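Local structure of levansucrase (Bacillus subtilis, 1OYG) at residues 29-34 and 366-371; 64-69 and 141-146; 300-305 and 357-362; 322-327 and 394-399. The protein is a levansucrase, a single-chain enzyme of the levansucrase/invertase family with the five-bladed beta-propeller fold common to that family. All blocks are in the same frame, centred on the assembly; numbering follows the deposited sequence.

Contact 1: residues 29-34 and 366-371; sequences PEQQKN and NKTGLV
The side-chain amide of Gln-31 meets Asn-366 and Thr-368 with its polar edge. The carbonyl O of Asn-366 lies almost in the amide plane and accepts from Gln-31 NE2 at 2.8 Å. The bond is fairly straight, with an N-H...O angle of 152°, and NE2 also lies in the plane of the carbonyl it meets. Close to the same amide plane, Thr-368 OG1 donates to Gln-31 OE1 in a very short bond of 2.5 Å. Apolar groups lie off the plane on opposite sides. Thr-368 CG2 is on one side, 3.3 Å from Gln-31 OE1, and Leu-370 CB is on the other, 3.4 Å from Gln-31 OE1. The two bonds, one of them unusually short, would fix the amide's rotation. The Gln-31 chain reaches them fully extended, CG anti to the backbone N (chi1 -169°). Thr-368 OG1 also accepts from Leu-370 N at 3.1 Å, an ST turn, so the turn positions the hydroxyl for the glutamine. Leu-370 CD2 packs on Gln-32 CA at 3.7 Å. The amide of Gln-32 points elsewhere, to Tyr-349 and Asp-347. Asn-366 ND2 is held by Leu-370 O and by Thr-430. The contact sets the end of helix 28-31 against the break in strand 363-374, where it resumes at Leu-370. Tyr-37 packs beside both segments, and Leu-370 also touches Tyr-349 of the adjacent strand 348-355.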
loop_
_atom_site.group_PDB
_atom_site.type_symbol
_atom_site.label_atom_id
_atom_site.label_comp_id
_atom_site.label_asym_id
_atom_site.label_seq_id
_atom_site.Cartn_x
_atom_site.Cartn_y
_atom_site.Cartn_z
ATOM N N PRO A 29 16.264 -2.517 13.809
ATOM C CA PRO A 29 17.555 -3.046 13.334
ATOM C C PRO A 29 18.050 -4.321 14.041
ATOM O O PRO A 29 18.532 -5.232 13.367
ATOM C CB PRO A 29 18.509 -1.873 13.565
ATOM C CG PRO A 29 17.638 -0.677 13.360
ATOM C CD PRO A 29 16.321 -1.056 14.003
ATOM N N GLU A 30 17.926 -4.398 15.362
ATOM C CA GLU A 30 18.315 -5.608 16.086
ATOM C C GLU A 30 17.262 -6.708 15.923
ATOM O O GLU A 30 17.605 -7.870 15.726
ATOM C CB GLU A 30 18.540 -5.307 17.571
ATOM C CG GLU A 30 19.071 -6.482 18.391
ATOM C CD GLU A 30 20.443 -6.973 17.950
ATOM O OE1 GLU A 30 21.250 -6.162 17.453
ATOM O OE2 GLU A 30 20.725 -8.179 18.114
ATOM N N GLN A 31 15.988 -6.331 15.998
ATOM C CA GLN A 31 14.880 -7.287 15.934
ATOM C C GLN A 31 14.794 -8.012 14.594
ATOM O O GLN A 31 14.457 -9.192 14.542
ATOM C CB GLN A 31 13.556 -6.567 16.201
ATOM C CG GLN A 31 12.366 -7.495 16.420
ATOM C CD GLN A 31 11.059 -6.739 16.485
ATOM O OE1 GLN A 31 10.929 -5.672 15.884
ATOM N NE2 GLN A 31 10.095 -7.279 17.220
ATOM N N GLN A 32 15.118 -7.306 13.515
ATOM C CA GLN A 32 14.966 -7.839 12.160
ATOM C C GLN A 32 15.955 -8.954 11.827
ATOM O O GLN A 32 15.822 -9.606 10.790
ATOM C CB GLN A 32 15.076 -6.714 11.124
ATOM C CG GLN A 32 16.479 -6.139 10.953
ATOM C CD GLN A 32 16.518 -4.982 9.981
ATOM O OE1 GLN A 32 15.659 -4.103 10.021
ATOM N NE2 GLN A 32 17.515 -4.978 9.105
ATOM N N LYS A 33 16.947 -9.169 12.689
ATOM C CA LYS A 33 17.864 -10.295 12.537
ATOM C C LYS A 33 17.170 -11.642 12.769
ATOM O O LYS A 33 17.696 -12.685 12.388
ATOM C CB LYS A 33 19.041 -10.150 13.504
ATOM C CG LYS A 33 19.958 -8.966 13.197
ATOM C CD LYS A 33 20.884 -8.623 14.368
ATOM C CE LYS A 33 21.725 -9.820 14.809
ATOM N NZ LYS A 33 22.974 -9.429 15.528
ATOM N N ASN A 34 16.005 -11.609 13.414
ATOM C CA ASN A 34 15.194 -12.797 13.663
ATOM C C ASN A 34 14.449 -13.225 12.397
ATOM O O ASN A 34 13.717 -12.435 11.808
ATOM C CB ASN A 34 14.201 -12.498 14.795
ATOM C CG ASN A 34 13.589 -13.748 15.394
ATOM O OD1 ASN A 34 13.206 -14.674 14.681
ATOM N ND2 ASN A 34 13.479 -13.774 16.718
ATOM N N ASN A 366 4.330 -7.258 17.189
ATOM C CA ASN A 366 5.672 -7.668 17.590
ATOM C C ASN A 366 6.417 -6.574 18.353
ATOM O O ASN A 366 7.635 -6.425 18.214
ATOM C CB ASN A 366 6.462 -8.112 16.360
ATOM C CG ASN A 366 5.726 -9.164 15.565
ATOM O OD1 ASN A 366 5.316 -10.177 16.121
ATOM N ND2 ASN A 366 5.540 -8.928 14.269
ATOM N N LYS A 367 5.657 -5.817 19.146
ATOM C CA LYS A 367 6.150 -4.727 20.003
ATOM C C LYS A 367 6.610 -3.452 19.277
ATOM O O LYS A 367 6.467 -2.366 19.824
ATOM C CB LYS A 367 7.242 -5.220 20.960
ATOM C CG LYS A 367 6.792 -6.342 21.886
ATOM C CD LYS A 367 7.924 -6.776 22.807
ATOM C CE LYS A 367 7.539 -7.966 23.679
ATOM N NZ LYS A 367 8.508 -8.182 24.788
ATOM N N THR A 368 7.129 -3.576 18.057
ATOM C CA THR A 368 7.799 -2.468 17.369
ATOM C C THR A 368 7.087 -1.991 16.113
ATOM O O THR A 368 7.343 -0.887 15.641
ATOM C CB THR A 368 9.191 -2.908 16.919
ATOM O OG1 THR A 368 9.067 -4.029 16.034
ATOM C CG2 THR A 368 10.018 -3.425 18.080
ATOM N N GLY A 369 6.249 -2.848 15.540
ATOM C CA GLY A 369 5.643 -2.599 14.248
ATOM C C GLY A 369 6.238 -3.455 13.141
ATOM O O GLY A 369 5.647 -3.585 12.077
ATOM N N LEU A 370 7.409 -4.041 13.374
ATOM C CA LEU A 370 8.052 -4.871 12.361
ATOM C C LEU A 370 7.248 -6.136 12.100
ATOM O O LEU A 370 6.919 -6.862 13.038
ATOM C CB LEU A 370 9.454 -5.276 12.808
ATOM C CG LEU A 370 10.168 -6.265 11.877
ATOM C CD1 LEU A 370 10.444 -5.618 10.528
ATOM C CD2 LEU A 370 11.450 -6.770 12.516
ATOM N N VAL A 371 6.956 -6.396 10.826
ATOM C CA VAL A 371 6.332 -7.648 10.395
ATOM C C VAL A 371 7.214 -8.361 9.362
ATOM O O VAL A 371 7.514 -9.538 9.524
ATOM C CB VAL A 371 4.901 -7.423 9.853
ATOM C CG1 VAL A 371 4.276 -8.736 9.403
ATOM C CG2 VAL A 371 4.028 -6.771 10.916
#

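Contact 2: residues 64-69 and 141-146; sequences LQNADG and ATFTSD
Leu-64 and Phe-143 lean across each other at a slant, where strands 57-65 and 135-143 run parallel. Leu-64 CG rests 4.0 Å from Phe-143 CB. The CG of Leu-64 is anti to its own N (chi1 177°), and this carries CD1 over the neighbouring backbone, 3.5 Å from Thr-142 C. The same methyl reaches Ala-141 CB. Asn-66 points the same way as Phe-143, alongside it, with amide and ring planes 37° apart. Its OD1 comes to the ring edge near CD2, a loose approach. Its ND2 bonds to Thr-70, and the Phe-143 ring also meets that of Tyr-74. Gln-65 and Thr-142 lie on the other face of the sheet from Leu-64 and Ala-141. The extended Gln-65 chain sends its NE2 to Gly-69 O, at the end of the turn that follows. A water donates to Gln-65 OE1 and accepts from Ala-141 N.

Backbone bonds join the two strands. Gln-65 N donates to Ala-141 O at 2.9 Å, and Phe-143 N donates to Gln-65 O at 2.8 Å. The two parallel strands are each the first of an antiparallel run, consistent with the inner strands of adjacent propeller blades.

Beyond Gln-65 the strands part and water takes over. One water there joins Asn-66 O to Thr-142 OG1. Another donates to both Asn-66 OD1 and Phe-143 O. A third links Ala-67 N with Phe-143 O. An apolar seam on the Leu-64 face thus gives way to a hydrated polar edge. There, water satisfies backbone groups that no longer reach across.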
loop_
_atom_site.group_PDB
_atom_site.type_symbol
_atom_site.label_atom_id
_atom_site.label_comp_id
_atom_site.label_asym_id
_atom_site.label_seq_id
_atom_site.Cartn_x
_atom_site.Cartn_y
_atom_site.Cartn_z
ATOM N N LEU A 64 -9.017 -9.108 -6.702
ATOM C CA LEU A 64 -10.406 -8.780 -6.461
ATOM C C LEU A 64 -10.782 -9.478 -5.162
ATOM O O LEU A 64 -10.576 -10.686 -5.012
ATOM C CB LEU A 64 -11.286 -9.258 -7.615
ATOM C CG LEU A 64 -12.792 -9.044 -7.476
ATOM C CD1 LEU A 64 -13.145 -7.568 -7.550
ATOM C CD2 LEU A 64 -13.506 -9.817 -8.559
ATOM N N GLN A 65 -11.312 -8.700 -4.225
ATOM C CA GLN A 65 -11.604 -9.154 -2.868
ATOM C C GLN A 65 -13.088 -9.042 -2.547
ATOM O O GLN A 65 -13.781 -8.185 -3.072
ATOM C CB GLN A 65 -10.820 -8.303 -1.865
ATOM C CG GLN A 65 -9.316 -8.536 -1.908
ATOM C CD GLN A 65 -8.548 -7.631 -0.961
ATOM O OE1 GLN A 65 -8.520 -6.415 -1.144
ATOM N NE2 GLN A 65 -7.919 -8.220 0.046
ATOM N N ASN A 66 -13.565 -9.925 -1.684
ATOM C CA ASN A 66 -14.835 -9.722 -1.004
ATOM C C ASN A 66 -14.685 -8.589 0.010
ATOM O O ASN A 66 -13.575 -8.143 0.286
ATOM C CB ASN A 66 -15.264 -11.018 -0.323
ATOM C CG ASN A 66 -15.323 -12.181 -1.291
ATOM O OD1 ASN A 66 -15.947 -12.087 -2.352
ATOM N ND2 ASN A 66 -14.657 -13.280 -0.945
ATOM N N ALA A 67 -15.794 -8.126 0.576
ATOM C CA ALA A 67 -15.761 -6.948 1.445
ATOM C C ALA A 67 -14.845 -7.112 2.665
ATOM O O ALA A 67 -14.297 -6.129 3.153
ATOM C CB ALA A 67 -17.172 -6.581 1.883
ATOM N N ASP A 68 -14.672 -8.348 3.133
ATOM C CA ASP A 68 -13.811 -8.632 4.288
ATOM C C ASP A 68 -12.339 -8.860 3.945
ATOM O O ASP A 68 -11.520 -9.087 4.836
ATOM C CB ASP A 68 -14.366 -9.805 5.120
ATOM C CG ASP A 68 -14.360 -11.145 4.381
ATOM O OD1 ASP A 68 -13.904 -11.232 3.218
ATOM O OD2 ASP A 68 -14.816 -12.184 4.911
ATOM N N GLY A 69 -12.006 -8.795 2.659
ATOM C CA GLY A 69 -10.633 -8.922 2.206
ATOM C C GLY A 69 -10.258 -10.294 1.674
ATOM O O GLY A 69 -9.194 -10.445 1.078
ATOM N N ALA A 141 -9.717 -3.654 -5.276
ATOM C CA ALA A 141 -10.927 -3.970 -6.020
ATOM C C ALA A 141 -11.808 -4.850 -5.166
ATOM O O ALA A 141 -11.341 -5.816 -4.571
ATOM C CB ALA A 141 -10.593 -4.655 -7.338
ATOM N N THR A 142 -13.083 -4.499 -5.094
ATOM C CA THR A 142 -14.040 -5.268 -4.324
ATOM C C THR A 142 -15.142 -5.821 -5.220
ATOM O O THR A 142 -15.503 -5.228 -6.232
ATOM C CB THR A 142 -14.598 -4.405 -3.167
ATOM O OG1 THR A 142 -15.274 -5.236 -2.219
ATOM C CG2 THR A 142 -15.645 -3.399 -3.641
ATOM N N PHE A 143 -15.655 -6.979 -4.830
ATOM C CA PHE A 143 -16.689 -7.693 -5.557
ATOM C C PHE A 143 -17.984 -7.429 -4.801
ATOM O O PHE A 143 -18.159 -7.886 -3.669
ATOM C CB PHE A 143 -16.350 -9.191 -5.592
ATOM C CG PHE A 143 -17.230 -10.021 -6.502
ATOM C CD1 PHE A 143 -17.766 -9.511 -7.683
ATOM C CD2 PHE A 143 -17.479 -11.347 -6.187
ATOM C CE1 PHE A 143 -18.559 -10.302 -8.501
ATOM C CE2 PHE A 143 -18.260 -12.136 -7.007
ATOM C CZ PHE A 143 -18.797 -11.610 -8.162
ATOM N N THR A 144 -18.876 -6.659 -5.413
ATOM C CA THR A 144 -20.049 -6.154 -4.704
ATOM C C THR A 144 -21.100 -7.242 -4.518
ATOM O O THR A 144 -21.050 -8.305 -5.147
ATOM C CB THR A 144 -20.674 -4.958 -5.443
ATOM O OG1 THR A 144 -21.310 -5.408 -6.647
ATOM C CG2 THR A 144 -19.614 -3.953 -5.899
ATOM N N SER A 145 -22.063 -6.968 -3.646
ATOM C CA SER A 145 -23.128 -7.922 -3.359
ATOM C C SER A 145 -24.052 -8.166 -4.554
ATOM O O SER A 145 -24.694 -9.212 -4.621
ATOM C CB SER A 145 -23.936 -7.496 -2.134
ATOM O OG SER A 145 -24.758 -6.380 -2.401
ATOM N N ASP A 146 -24.108 -7.219 -5.493
ATOM C CA ASP A 146 -24.850 -7.417 -6.740
ATOM C C ASP A 146 -23.972 -7.882 -7.917
ATOM O O ASP A 146 -24.385 -7.812 -9.072
ATOM C CB ASP A 146 -25.718 -6.186 -7.091
ATOM C CG ASP A 146 -24.926 -4.999 -7.603
ATOM O OD1 ASP A 146 -23.784 -4.765 -7.167
ATOM O OD2 ASP A 146 -25.403 -4.203 -8.440
HETATM O O HOH W 1 -7.953 -5.434 -3.675
HETATM O O HOH W 2 -12.979 -5.551 -0.692
HETATM O O HOH W 3 -18.078 -10.470 -2.611
HETATM O O HOH W 4 -18.320 -8.782 -0.718
#

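Contact 3: residues 300-305 and 357-362; sequences KVMKPL and SLTGPY
Leu-305 packs into the loop 357-362, which opens with a type I turn from Ser-357 to Gly-360 and joins two strands of one antiparallel sheet in this beta-propeller protein. Its CD2 lies 3.8 Å from Leu-358 O and 3.9 Å from Thr-359 CA. Its CD1 meets Tyr-362 CE1 at 4.0 Å, obliquely to the ring. Both methyls sit in the angle between the turn and the ring, each near Leu-358 O and Tyr-362 CE1. Farther out, Met-302 CE touches Thr-359 CG2, the two side chains at about a right angle. The methionine chain bends at its last torsion (chi3 70°), which brings the methyl to the threonine.

Around this first shell, Leu-329 backs both Leu-305 and Tyr-362, and Met-289 lies against Leu-305 and Met-302. The chain turns a corner at Leu-305, so the strand parts before and after it belong to different sheets or faces. A water donates to Leu-305 O at 2.8 Å and accepts a weak, long bond from Tyr-362 N, whose other partner is Ser-18 OG. The Tyr-362 ring meets the turn edge-on: its OH donates to Leu-358 O at 2.7 Å, from a position 35° above the carbonyl plane.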
loop_
_atom_site.group_PDB
_atom_site.type_symbol
_atom_site.label_atom_id
_atom_site.label_comp_id
_atom_site.label_asym_id
_atom_site.label_seq_id
_atom_site.Cartn_x
_atom_site.Cartn_y
_atom_site.Cartn_z
ATOM N N LYS A 300 -17.698 10.836 4.399
ATOM C CA LYS A 300 -17.072 11.473 5.551
ATOM C C LYS A 300 -15.558 11.335 5.486
ATOM O O LYS A 300 -15.049 10.241 5.300
ATOM C CB LYS A 300 -17.584 10.794 6.831
ATOM C CG LYS A 300 -17.148 11.436 8.143
ATOM C CD LYS A 300 -17.964 10.899 9.314
ATOM C CE LYS A 300 -17.802 9.394 9.526
ATOM N NZ LYS A 300 -18.532 8.918 10.737
ATOM N N VAL A 301 -14.843 12.445 5.642
ATOM C CA VAL A 301 -13.404 12.408 5.871
ATOM C C VAL A 301 -13.200 12.067 7.346
ATOM O O VAL A 301 -13.781 12.705 8.221
ATOM C CB VAL A 301 -12.737 13.757 5.534
ATOM C CG1 VAL A 301 -11.235 13.712 5.818
ATOM C CG2 VAL A 301 -12.983 14.114 4.078
ATOM N N MET A 302 -12.399 11.039 7.612
ATOM C CA MET A 302 -12.176 10.575 8.977
ATOM C C MET A 302 -10.725 10.809 9.371
ATOM O O MET A 302 -9.869 11.047 8.518
ATOM C CB MET A 302 -12.552 9.096 9.090
ATOM C CG MET A 302 -14.009 8.827 8.735
ATOM S SD MET A 302 -14.461 7.087 8.686
ATOM C CE MET A 302 -14.371 6.692 10.440
ATOM N N LYS A 303 -10.450 10.765 10.668
ATOM C CA LYS A 303 -9.090 10.991 11.143
ATOM C C LYS A 303 -8.196 9.816 10.732
ATOM O O LYS A 303 -8.680 8.695 10.552
ATOM C CB LYS A 303 -9.060 11.212 12.658
ATOM C CG LYS A 303 -9.409 10.002 13.502
ATOM C CD LYS A 303 -9.528 10.397 14.969
ATOM C CE LYS A 303 -9.789 9.200 15.869
ATOM N NZ LYS A 303 -9.855 9.594 17.301
ATOM N N PRO A 304 -6.898 10.057 10.568
ATOM C CA PRO A 304 -5.984 8.967 10.208
ATOM C C PRO A 304 -5.973 7.855 11.250
ATOM O O PRO A 304 -6.121 8.124 12.436
ATOM C CB PRO A 304 -4.613 9.651 10.149
ATOM C CG PRO A 304 -4.888 11.102 10.035
ATOM C CD PRO A 304 -6.200 11.350 10.693
ATOM N N LEU A 305 -5.792 6.618 10.806
ATOM C CA LEU A 305 -5.586 5.506 11.726
ATOM C C LEU A 305 -4.213 5.601 12.397
ATOM O O LEU A 305 -4.070 5.299 13.585
ATOM C CB LEU A 305 -5.738 4.172 10.993
ATOM C CG LEU A 305 -7.138 3.890 10.435
ATOM C CD1 LEU A 305 -7.202 2.486 9.862
ATOM C CD2 LEU A 305 -8.210 4.081 11.495
ATOM N N SER A 357 -10.766 -2.762 17.114
ATOM C CA SER A 357 -11.753 -2.083 16.269
ATOM C C SER A 357 -11.129 -1.578 14.973
ATOM O O SER A 357 -9.958 -1.221 14.941
ATOM C CB SER A 357 -12.337 -0.893 17.031
ATOM O OG SER A 357 -13.056 -1.329 18.160
ATOM N N LEU A 358 -11.916 -1.534 13.901
ATOM C CA LEU A 358 -11.441 -0.992 12.629
ATOM C C LEU A 358 -10.854 0.418 12.786
ATOM O O LEU A 358 -9.812 0.726 12.214
ATOM C CB LEU A 358 -12.570 -0.979 11.592
ATOM C CG LEU A 358 -12.307 -0.230 10.279
ATOM C CD1 LEU A 358 -11.070 -0.746 9.568
ATOM C CD2 LEU A 358 -13.519 -0.312 9.361
ATOM N N THR A 359 -11.522 1.264 13.566
ATOM C CA THR A 359 -11.113 2.663 13.707
ATOM C C THR A 359 -10.135 2.930 14.858
ATOM O O THR A 359 -9.889 4.084 15.198
ATOM C CB THR A 359 -12.347 3.589 13.834
ATOM O OG1 THR A 359 -13.233 3.099 14.847
ATOM C CG2 THR A 359 -13.175 3.572 12.558
ATOM N N GLY A 360 -9.568 1.878 15.447
ATOM C CA GLY A 360 -8.472 2.033 16.391
ATOM C C GLY A 360 -8.900 2.008 17.849
ATOM O O GLY A 360 -10.074 1.774 18.146
ATOM N N PRO A 361 -7.969 2.260 18.771
ATOM C CA PRO A 361 -6.575 2.608 18.464
ATOM C C PRO A 361 -5.709 1.408 18.072
ATOM O O PRO A 361 -5.945 0.290 18.532
ATOM C CB PRO A 361 -6.074 3.201 19.786
ATOM C CG PRO A 361 -6.881 2.524 20.830
ATOM C CD PRO A 361 -8.217 2.235 20.221
ATOM N N TYR A 362 -4.701 1.665 17.245
ATOM C CA TYR A 362 -3.782 0.638 16.779
ATOM C C TYR A 362 -2.473 0.664 17.558
ATOM O O TYR A 362 -1.912 1.734 17.798
ATOM C CB TYR A 362 -3.514 0.829 15.288
ATOM C CG TYR A 362 -4.651 0.325 14.440
ATOM C CD1 TYR A 362 -5.722 1.150 14.112
ATOM C CD2 TYR A 362 -4.679 -0.992 14.000
ATOM C CE1 TYR A 362 -6.776 0.681 13.350
ATOM C CE2 TYR A 362 -5.724 -1.467 13.236
ATOM C CZ TYR A 362 -6.772 -0.628 12.911
ATOM O OH TYR A 362 -7.812 -1.106 12.153
HETATM O O HOH W 5 -5.750 4.608 15.700
#

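Contact 4: residues 322-327 and 394-399; sequences KMNGKW and KGNNVV
Met-323 and Asn-324 meet residues 395-398 from a tight type I' turn, Met-323 to Lys-326, in which Met-323 N donates to Lys-326 O and Lys-326 N to Met-323 O. Met-323 reaches across with a fully extended chain, CG anti to the backbone N (chi1 176°). Its methyl CE then presses on the backbone, 3.3 Å from Asn-396 C and 3.5 Å from Gly-395 O. The sulfur sits against a valine branch, with Met-323 SD to Val-398 CG1 at 3.5 Å, and the two side chains pass at a slant. Packing here is tight.

The turn closes a two-residue beta hairpin, with Asn-324 and Gly-325 at its corners. It links strands 318-323 and 326-334. Strand 397-404 belongs to another four-stranded antiparallel sheet, so the contact joins two sheets, consistent with neighbouring propeller blades.

Asn-324 adds the polar part. Its ND2 donates to Gly-395 O at 3.1 Å, with an N-H...O angle of 158°. The acceptor is near the Asn-324 amide plane, but the donor stands 49° above the carbonyl plane. The amide of Asn-396 is turned almost perpendicular to that of Asn-324. Its OD1 comes near Asn-324 ND2, yet the angle is too poor for a bond. The other end of the Asn-324 amide is used through water. One water donates to Asn-324 OD1 at 2.7 Å and accepts from Gly-395 N at 3.0 Å.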
loop_
_atom_site.group_PDB
_atom_site.type_symbol
_atom_site.label_atom_id
_atom_site.label_comp_id
_atom_site.label_asym_id
_atom_site.label_seq_id
_atom_site.Cartn_x
_atom_site.Cartn_y
_atom_site.Cartn_z
ATOM N N LYS A 322 -10.055 -7.696 9.272
ATOM C CA LYS A 322 -10.330 -8.378 10.524
ATOM C C LYS A 322 -10.008 -9.850 10.340
ATOM O O LYS A 322 -10.343 -10.440 9.317
ATOM C CB LYS A 322 -11.790 -8.192 10.947
ATOM C CG LYS A 322 -12.042 -8.528 12.406
ATOM C CD LYS A 322 -13.511 -8.403 12.781
ATOM C CE LYS A 322 -13.712 -8.703 14.255
ATOM N NZ LYS A 322 -15.105 -8.444 14.721
ATOM N N MET A 323 -9.340 -10.427 11.328
ATOM C CA MET A 323 -8.941 -11.820 11.289
ATOM C C MET A 323 -9.012 -12.380 12.702
ATOM O O MET A 323 -8.342 -11.889 13.615
ATOM C CB MET A 323 -7.522 -11.939 10.736
ATOM C CG MET A 323 -6.972 -13.344 10.731
ATOM S SD MET A 323 -5.390 -13.373 9.911
ATOM C CE MET A 323 -4.835 -15.015 10.250
ATOM N N ASN A 324 -9.847 -13.397 12.879
ATOM C CA ASN A 324 -10.008 -14.080 14.157
ATOM C C ASN A 324 -10.160 -13.121 15.345
ATOM O O ASN A 324 -9.507 -13.277 16.373
ATOM C CB ASN A 324 -8.852 -15.063 14.378
ATOM C CG ASN A 324 -8.782 -16.130 13.295
ATOM O OD1 ASN A 324 -9.808 -16.670 12.865
ATOM N ND2 ASN A 324 -7.568 -16.436 12.843
ATOM N N GLY A 325 -11.018 -12.119 15.170
ATOM C CA GLY A 325 -11.440 -11.256 16.262
ATOM C C GLY A 325 -10.673 -9.957 16.449
ATOM O O GLY A 325 -11.041 -9.164 17.316
ATOM N N LYS A 326 -9.613 -9.745 15.669
ATOM C CA LYS A 326 -8.787 -8.535 15.760
ATOM C C LYS A 326 -8.614 -7.894 14.389
ATOM O O LYS A 326 -8.719 -8.557 13.361
ATOM C CB LYS A 326 -7.404 -8.856 16.339
ATOM C CG LYS A 326 -7.415 -9.567 17.683
ATOM C CD LYS A 326 -7.808 -8.652 18.825
ATOM C CE LYS A 326 -7.638 -9.360 20.170
ATOM N NZ LYS A 326 -8.402 -8.709 21.276
ATOM N N TRP A 327 -8.337 -6.595 14.381
ATOM C CA TRP A 327 -8.093 -5.858 13.148
ATOM C C TRP A 327 -6.603 -5.626 12.962
ATOM O O TRP A 327 -5.913 -5.231 13.896
ATOM C CB TRP A 327 -8.821 -4.519 13.180
ATOM C CG TRP A 327 -10.294 -4.671 13.119
ATOM C CD1 TRP A 327 -11.139 -4.893 14.161
ATOM C CD2 TRP A 327 -11.110 -4.627 11.942
ATOM N NE1 TRP A 327 -12.434 -4.982 13.711
ATOM C CE2 TRP A 327 -12.445 -4.823 12.351
ATOM C CE3 TRP A 327 -10.847 -4.440 10.580
ATOM C CZ2 TRP A 327 -13.514 -4.835 11.451
ATOM C CZ3 TRP A 327 -11.910 -4.454 9.686
ATOM C CH2 TRP A 327 -13.226 -4.649 10.128
ATOM N N LYS A 394 -10.398 -18.914 6.473
ATOM C CA LYS A 394 -10.191 -19.466 7.806
ATOM C C LYS A 394 -8.725 -19.761 8.074
ATOM O O LYS A 394 -7.909 -19.805 7.156
ATOM C CB LYS A 394 -11.018 -20.739 7.993
ATOM C CG LYS A 394 -10.534 -21.938 7.212
ATOM C CD LYS A 394 -11.542 -23.083 7.280
ATOM C CE LYS A 394 -10.912 -24.433 6.973
ATOM N NZ LYS A 394 -9.854 -24.389 5.923
ATOM N N GLY A 395 -8.407 -19.970 9.347
ATOM C CA GLY A 395 -7.061 -20.301 9.764
ATOM C C GLY A 395 -6.279 -19.119 10.291
ATOM O O GLY A 395 -6.763 -17.983 10.322
ATOM N N ASN A 396 -5.039 -19.405 10.679
ATOM C CA ASN A 396 -4.155 -18.426 11.297
ATOM C C ASN A 396 -3.102 -17.874 10.348
ATOM O O ASN A 396 -2.208 -17.159 10.783
ATOM C CB ASN A 396 -3.456 -19.056 12.506
ATOM C CG ASN A 396 -4.416 -19.370 13.626
ATOM O OD1 ASN A 396 -5.499 -18.788 13.709
ATOM N ND2 ASN A 396 -4.025 -20.294 14.498
ATOM N N ASN A 397 -3.200 -18.208 9.064
ATOM C CA ASN A 397 -2.262 -17.705 8.065
ATOM C C ASN A 397 -2.898 -16.735 7.090
ATOM O O ASN A 397 -4.057 -16.888 6.715
ATOM C CB ASN A 397 -1.666 -18.857 7.259
ATOM C CG ASN A 397 -0.916 -19.828 8.114
ATOM O OD1 ASN A 397 -0.154 -19.428 8.987
ATOM N ND2 ASN A 397 -1.130 -21.120 7.878
ATOM N N VAL A 398 -2.120 -15.737 6.681
ATOM C CA VAL A 398 -2.423 -14.936 5.504
ATOM C C VAL A 398 -1.352 -15.203 4.453
ATOM O O VAL A 398 -0.267 -15.701 4.768
ATOM C CB VAL A 398 -2.510 -13.429 5.822
ATOM C CG1 VAL A 398 -3.584 -13.175 6.870
ATOM C CG2 VAL A 398 -1.166 -12.848 6.266
ATOM N N VAL A 399 -1.674 -14.896 3.202
ATOM C CA VAL A 399 -0.751 -15.068 2.088
ATOM C C VAL A 399 -0.123 -13.719 1.777
ATOM O O VAL A 399 -0.830 -12.741 1.559
ATOM C CB VAL A 399 -1.469 -15.614 0.836
ATOM C CG1 VAL A 399 -0.542 -15.612 -0.372
ATOM C CG2 VAL A 399 -1.990 -17.019 1.103
HETATM O O HOH W 6 -10.320 -18.884 11.401
#

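Contacts 3 and 4 touch directly: Trp-327 CD1 of contact 4 lies 3.4 Å from Ser-357 C of contact 3, and Trp-327 also packs on Leu-358 and Tyr-362. Their centres are about 19 Å apart, and their segments alternate along the chain. Contacts 1 and 4 reach the same antiparallel sheet, at its outermost strands 363-374 and 318-323, with nearest atoms about 8 Å apart. The loop of contact 3 is followed, after three residues, by segment 366-371 of contact 1, although their centres are about 24 Å apart. Contact 2 lies elsewhere in the fold and touches none of them; its nearest atoms are about 5 Å from contact 4 and about 15 Å from contact 1.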